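Local coordinates for protein actinorhodin polyketide putative beta-ketoacyl synthase 2 (PDB 1TQY) that serves as the chain length factor of the actinorhodin polyketide synthase, a ketosynthase-like partner from Streptomyces coelicolor that probably helps set the length of the polyketide chain, at residues A279-A284 and L393-G398; R286-D291 and N403-L408. One frame throughout, in Å; residues are numbered along the deposited sequence.

Both contacts press the same helix, 281-292, onto neighbouring strands of one sheet, and their centres lie about 8 Å apart. Contact 1 joins the helix start to strand 391-398; contact 2 joins its later turns to strand 402-410. The two strands follow each other in sequence and pair antiparallel, with V394 N 2.8 Å from A406 O. Along the chain the segments alternate: 279-284, 286-291, 393-398, 403-408. More than a hundred residues separate the helix from its strands, and the two contacts bring these parts, far apart in sequence, together within the ketosynthase-family fold.

Contact 1 of 2, residues A279-A284 and L393-G398; sequences AGLERA and LVLARG
L281 reaches from the first turn of helix 281-292 toward strand 391-398 and, with its two methyl branches, makes both of the nearest approaches in this contact. Its CG stands anti to the backbone N (chi1 178°), which carries the branched end out from the helix. CD2 then lies over one face of the R397 guanidinium, 4.2 Å from R397 NE, while CD1 meets L395 CD2 at 4.5 Å. The nearest backbone pair, L281 and R397, still has its CA atoms 8.1 Å apart, so side chains span the gap. Leucine suits this place because its forked end can serve an apolar neighbour and a flat cation at once.

Both approaches are of similar, moderate closeness but differ in character: L281 and L395 are buried and purely apolar, whereas R397 is partly exposed. The long arginine can lay its flat group beside a methyl and keep its N-H groups for polar partners, NH2 bonding to L312 O. G280 is the N-cap residue: its N bonds to D270 OD1, its O takes the T268 hydroxyl and A284 N, and glycine suits the place because R283 NH2 would crowd a side chain. E282 and R283, partly exposed, take no part in the contact with the strand; E282 forms a salt bridge with R286, and R283 bonds to the backbone of another protein chain.

The helix packs by its first turn against antiparallel strands 391-398 and 402-410, as in the layered alpha/beta architecture of the thiolase-like fold, and L395 also touches I285, A405 and E316 of helix 310-324.

Contact 2 of 2, residues R286-D291 and N403-L408; sequences RLALND and NSAAVL
A288 faces A405 across the helix-strand interface, their CB atoms 3.8 Å apart and their CA atoms only 6.0 Å apart. The turn leading to it starts at R286, which is partly exposed and points away from the strand. L287 comes next and packs on A266 and T268 of strand 260-269, the neighbour of strand 402-410. At A288 the helix meets segment 403-408: its methyl lies close to both CB and O of A405, and its carbonyl O is 3.3 Å from V407 CG1. Alanine fits on both sides, since a single methyl from each lets the backbones approach closely.

The axes of the two segments pass within 7.4 Å and run roughly in the same direction, 31° apart. This is alpha/beta layering in the thiolase-like fold of the ketosynthase family, with a helix lying on the face of a sheet. Strand alternation selects the residues used: A405 and V407 point toward the helix, while A406 between them points away. In V407, CG1 sits between the backbone N and the carbonyl carbon (chi1 35°), and this rotation brings it up to the A288 carbonyl; the beta-branched side chain also packs on A292.

L289 begins by pointing away from the strand but extends its apolar chain to T294, P296 and V299. N290 lies on the exposed side. D291 turns back toward the sheet, where its OD2 pairs with R180 and accepts a hydrogen bond from C265 N.

Contact 1 of 2, residues A279-A284 and L393-G398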
loop_
_atom_site.group_PDB
_atom_site.type_symbol
_atom_site.label_atom_id
_atom_site.label_comp_id
_atom_site.label_asym_id
_atom_site.label_seq_id
_atom_site.Cartn_x
_atom_site.Cartn_y
_atom_site.Cartn_z
ATOM N N ALA B 279 -12.797 19.769 -6.926
ATOM C CA ALA B 279 -11.788 18.897 -6.337
ATOM C C ALA B 279 -12.106 18.732 -4.865
ATOM O O ALA B 279 -12.880 19.508 -4.304
ATOM C CB ALA B 279 -10.403 19.503 -6.499
ATOM N N GLY B 280 -11.506 17.724 -4.238
ATOM C CA GLY B 280 -11.755 17.477 -2.826
ATOM C C GLY B 280 -10.673 17.970 -1.877
ATOM O O GLY B 280 -10.662 17.578 -0.713
ATOM N N LEU B 281 -9.772 18.830 -2.350
ATOM C CA LEU B 281 -8.696 19.351 -1.505
ATOM C C LEU B 281 -9.238 20.224 -0.375
ATOM O O LEU B 281 -8.786 20.131 0.780
ATOM C CB LEU B 281 -7.688 20.157 -2.341
ATOM C CG LEU B 281 -6.511 20.827 -1.605
ATOM C CD1 LEU B 281 -5.741 19.765 -0.833
ATOM C CD2 LEU B 281 -5.580 21.530 -2.594
ATOM N N GLU B 282 -10.201 21.082 -0.700
ATOM C CA GLU B 282 -10.788 21.957 0.311
ATOM C C GLU B 282 -11.402 21.071 1.396
ATOM O O GLU B 282 -11.147 21.265 2.582
ATOM C CB GLU B 282 -11.867 22.862 -0.307
ATOM C CG GLU B 282 -12.497 23.850 0.682
ATOM C CD GLU B 282 -13.706 24.581 0.100
ATOM O OE1 GLU B 282 -14.365 25.334 0.850
ATOM O OE2 GLU B 282 -13.989 24.402 -1.105
ATOM N N ARG B 283 -12.194 20.088 0.982
ATOM C CA ARG B 283 -12.824 19.191 1.943
ATOM C C ARG B 283 -11.796 18.511 2.863
ATOM O O ARG B 283 -11.996 18.454 4.078
ATOM C CB ARG B 283 -13.677 18.128 1.233
ATOM C CG ARG B 283 -14.363 17.147 2.200
ATOM C CD ARG B 283 -15.496 16.338 1.553
ATOM N NE ARG B 283 -15.029 15.307 0.623
ATOM C CZ ARG B 283 -14.750 15.522 -0.658
ATOM N NH1 ARG B 283 -14.896 16.738 -1.172
ATOM N NH2 ARG B 283 -14.319 14.523 -1.418
ATOM N N ALA B 284 -10.702 18.006 2.292
ATOM C CA ALA B 284 -9.672 17.351 3.095
ATOM C C ALA B 284 -9.154 18.303 4.170
ATOM O O ALA B 284 -9.018 17.932 5.338
ATOM C CB ALA B 284 -8.504 16.885 2.200
ATOM N N LEU B 393 -0.435 23.583 8.690
ATOM C CA LEU B 393 -1.241 22.664 7.889
ATOM C C LEU B 393 -0.312 22.205 6.762
ATOM O O LEU B 393 0.366 23.023 6.138
ATOM C CB LEU B 393 -2.476 23.360 7.283
ATOM C CG LEU B 393 -3.250 22.516 6.253
ATOM C CD1 LEU B 393 -4.001 21.407 6.959
ATOM C CD2 LEU B 393 -4.238 23.391 5.457
ATOM N N VAL B 394 -0.260 20.897 6.532
ATOM C CA VAL B 394 0.569 20.313 5.478
ATOM C C VAL B 394 -0.374 19.644 4.482
ATOM O O VAL B 394 -1.288 18.921 4.873
ATOM C CB VAL B 394 1.566 19.264 6.045
ATOM C CG1 VAL B 394 2.391 18.642 4.909
ATOM C CG2 VAL B 394 2.505 19.935 7.050
ATOM N N LEU B 395 -0.146 19.898 3.199
ATOM C CA LEU B 395 -0.986 19.365 2.126
ATOM C C LEU B 395 -0.208 18.524 1.122
ATOM O O LEU B 395 0.948 18.813 0.825
ATOM C CB LEU B 395 -1.628 20.527 1.371
ATOM C CG LEU B 395 -2.448 21.481 2.232
ATOM C CD1 LEU B 395 -3.045 22.578 1.374
ATOM C CD2 LEU B 395 -3.534 20.686 2.931
ATOM N N ALA B 396 -0.850 17.500 0.577
ATOM C CA ALA B 396 -0.189 16.673 -0.421
ATOM C C ALA B 396 -1.239 16.109 -1.350
ATOM O O ALA B 396 -2.333 15.781 -0.913
ATOM C CB ALA B 396 0.570 15.528 0.247
ATOM N N ARG B 397 -0.937 16.035 -2.641
ATOM C CA ARG B 397 -1.901 15.447 -3.558
ATOM C C ARG B 397 -1.206 14.366 -4.332
ATOM O O ARG B 397 0.005 14.398 -4.514
ATOM C CB ARG B 397 -2.453 16.463 -4.554
ATOM C CG ARG B 397 -3.108 17.652 -3.922
ATOM C CD ARG B 397 -2.473 18.907 -4.470
ATOM N NE ARG B 397 -3.284 19.479 -5.521
ATOM C CZ ARG B 397 -2.930 20.506 -6.287
ATOM N NH1 ARG B 397 -1.752 21.107 -6.148
ATOM N NH2 ARG B 397 -3.793 20.940 -7.184
ATOM N N GLY B 398 -1.987 13.399 -4.780
ATOM C CA GLY B 398 -1.427 12.322 -5.560
ATOM C C GLY B 398 -2.119 12.306 -6.901
ATOM O O GLY B 398 -3.307 12.607 -7.003
#

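Contact 2 of 2, residues R286-D291 and N403-L408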
loop_
_atom_site.group_PDB
_atom_site.type_symbol
_atom_site.label_atom_id
_atom_site.label_comp_id
_atom_site.label_asym_id
_atom_site.label_seq_id
_atom_site.Cartn_x
_atom_site.Cartn_y
_atom_site.Cartn_z
ATOM N N ARG B 286 -10.598 20.985 5.582
ATOM C CA ARG B 286 -11.584 21.204 6.637
ATOM C C ARG B 286 -11.794 19.959 7.491
ATOM O O ARG B 286 -12.113 20.058 8.677
ATOM C CB ARG B 286 -12.924 21.636 6.050
ATOM C CG ARG B 286 -12.901 22.958 5.352
ATOM C CD ARG B 286 -14.242 23.240 4.692
ATOM N NE ARG B 286 -14.184 24.506 3.979
ATOM C CZ ARG B 286 -14.205 25.697 4.567
ATOM N NH1 ARG B 286 -14.302 25.790 5.890
ATOM N NH2 ARG B 286 -14.095 26.795 3.829
ATOM N N LEU B 287 -11.633 18.790 6.884
ATOM C CA LEU B 287 -11.793 17.542 7.621
ATOM C C LEU B 287 -10.636 17.431 8.609
ATOM O O LEU B 287 -10.829 17.116 9.781
ATOM C CB LEU B 287 -11.788 16.348 6.664
ATOM C CG LEU B 287 -13.098 15.580 6.462
ATOM C CD1 LEU B 287 -14.296 16.487 6.633
ATOM C CD2 LEU B 287 -13.083 14.915 5.090
ATOM N N ALA B 288 -9.430 17.710 8.129
ATOM C CA ALA B 288 -8.250 17.644 8.977
ATOM C C ALA B 288 -8.340 18.650 10.126
ATOM O O ALA B 288 -7.954 18.341 11.253
ATOM C CB ALA B 288 -6.979 17.891 8.145
ATOM N N LEU B 289 -8.835 19.854 9.851
ATOM C CA LEU B 289 -8.957 20.871 10.899
ATOM C C LEU B 289 -9.952 20.461 11.977
ATOM O O LEU B 289 -9.737 20.743 13.155
ATOM C CB LEU B 289 -9.378 22.211 10.295
ATOM C CG LEU B 289 -8.312 22.960 9.498
ATOM C CD1 LEU B 289 -8.917 24.240 8.935
ATOM C CD2 LEU B 289 -7.123 23.284 10.397
ATOM N N ASN B 290 -11.036 19.801 11.571
ATOM C CA ASN B 290 -12.061 19.342 12.514
ATOM C C ASN B 290 -11.534 18.247 13.423
ATOM O O ASN B 290 -11.823 18.213 14.621
ATOM C CB ASN B 290 -13.273 18.775 11.776
ATOM C CG ASN B 290 -14.183 19.845 11.243
ATOM O OD1 ASN B 290 -14.584 20.755 11.974
ATOM N ND2 ASN B 290 -14.534 19.740 9.963
ATOM N N ASP B 291 -10.791 17.331 12.821
ATOM C CA ASP B 291 -10.205 16.217 13.538
ATOM C C ASP B 291 -9.304 16.795 14.627
ATOM O O ASP B 291 -9.266 16.295 15.746
ATOM C CB ASP B 291 -9.416 15.357 12.543
ATOM C CG ASP B 291 -8.839 14.106 13.166
ATOM O OD1 ASP B 291 -9.408 13.612 14.160
ATOM O OD2 ASP B 291 -7.821 13.608 12.639
ATOM N N ASN B 403 -6.048 13.393 -2.256
ATOM C CA ASN B 403 -5.849 14.563 -1.411
ATOM C C ASN B 403 -5.516 14.145 0.001
ATOM O O ASN B 403 -6.090 13.192 0.522
ATOM C CB ASN B 403 -7.113 15.417 -1.363
ATOM C CG ASN B 403 -7.485 15.956 -2.703
ATOM O OD1 ASN B 403 -6.708 16.664 -3.327
ATOM N ND2 ASN B 403 -8.672 15.610 -3.168
ATOM N N SER B 404 -4.602 14.874 0.627
ATOM C CA SER B 404 -4.217 14.553 1.981
ATOM C C SER B 404 -3.814 15.810 2.733
ATOM O O SER B 404 -3.048 16.639 2.233
ATOM C CB SER B 404 -3.064 13.549 1.952
ATOM O OG SER B 404 -2.767 13.087 3.245
ATOM N N ALA B 405 -4.348 15.951 3.939
ATOM C CA ALA B 405 -4.058 17.106 4.767
ATOM C C ALA B 405 -3.696 16.668 6.180
ATOM O O ALA B 405 -4.231 15.684 6.691
ATOM C CB ALA B 405 -5.256 18.036 4.793
ATOM N N ALA B 406 -2.790 17.408 6.807
ATOM C CA ALA B 406 -2.344 17.082 8.149
ATOM C C ALA B 406 -2.091 18.351 8.938
ATOM O O ALA B 406 -1.430 19.273 8.459
ATOM C CB ALA B 406 -1.074 16.256 8.083
ATOM N N VAL B 407 -2.621 18.406 10.151
ATOM C CA VAL B 407 -2.416 19.583 10.984
ATOM C C VAL B 407 -1.474 19.239 12.131
ATOM O O VAL B 407 -1.657 18.239 12.818
ATOM C CB VAL B 407 -3.772 20.141 11.493
ATOM C CG1 VAL B 407 -4.725 19.009 11.750
ATOM C CG2 VAL B 407 -3.558 20.977 12.752
ATOM N N LEU B 408 -0.452 20.069 12.316
ATOM C CA LEU B 408 0.549 19.856 13.360
ATOM C C LEU B 408 0.532 20.998 14.369
ATOM O O LEU B 408 0.143 22.118 14.042
ATOM C CB LEU B 408 1.943 19.776 12.732
ATOM C CG LEU B 408 2.150 18.752 11.612
ATOM C CD1 LEU B 408 3.534 18.898 11.048
ATOM C CD2 LEU B 408 1.936 17.348 12.157
#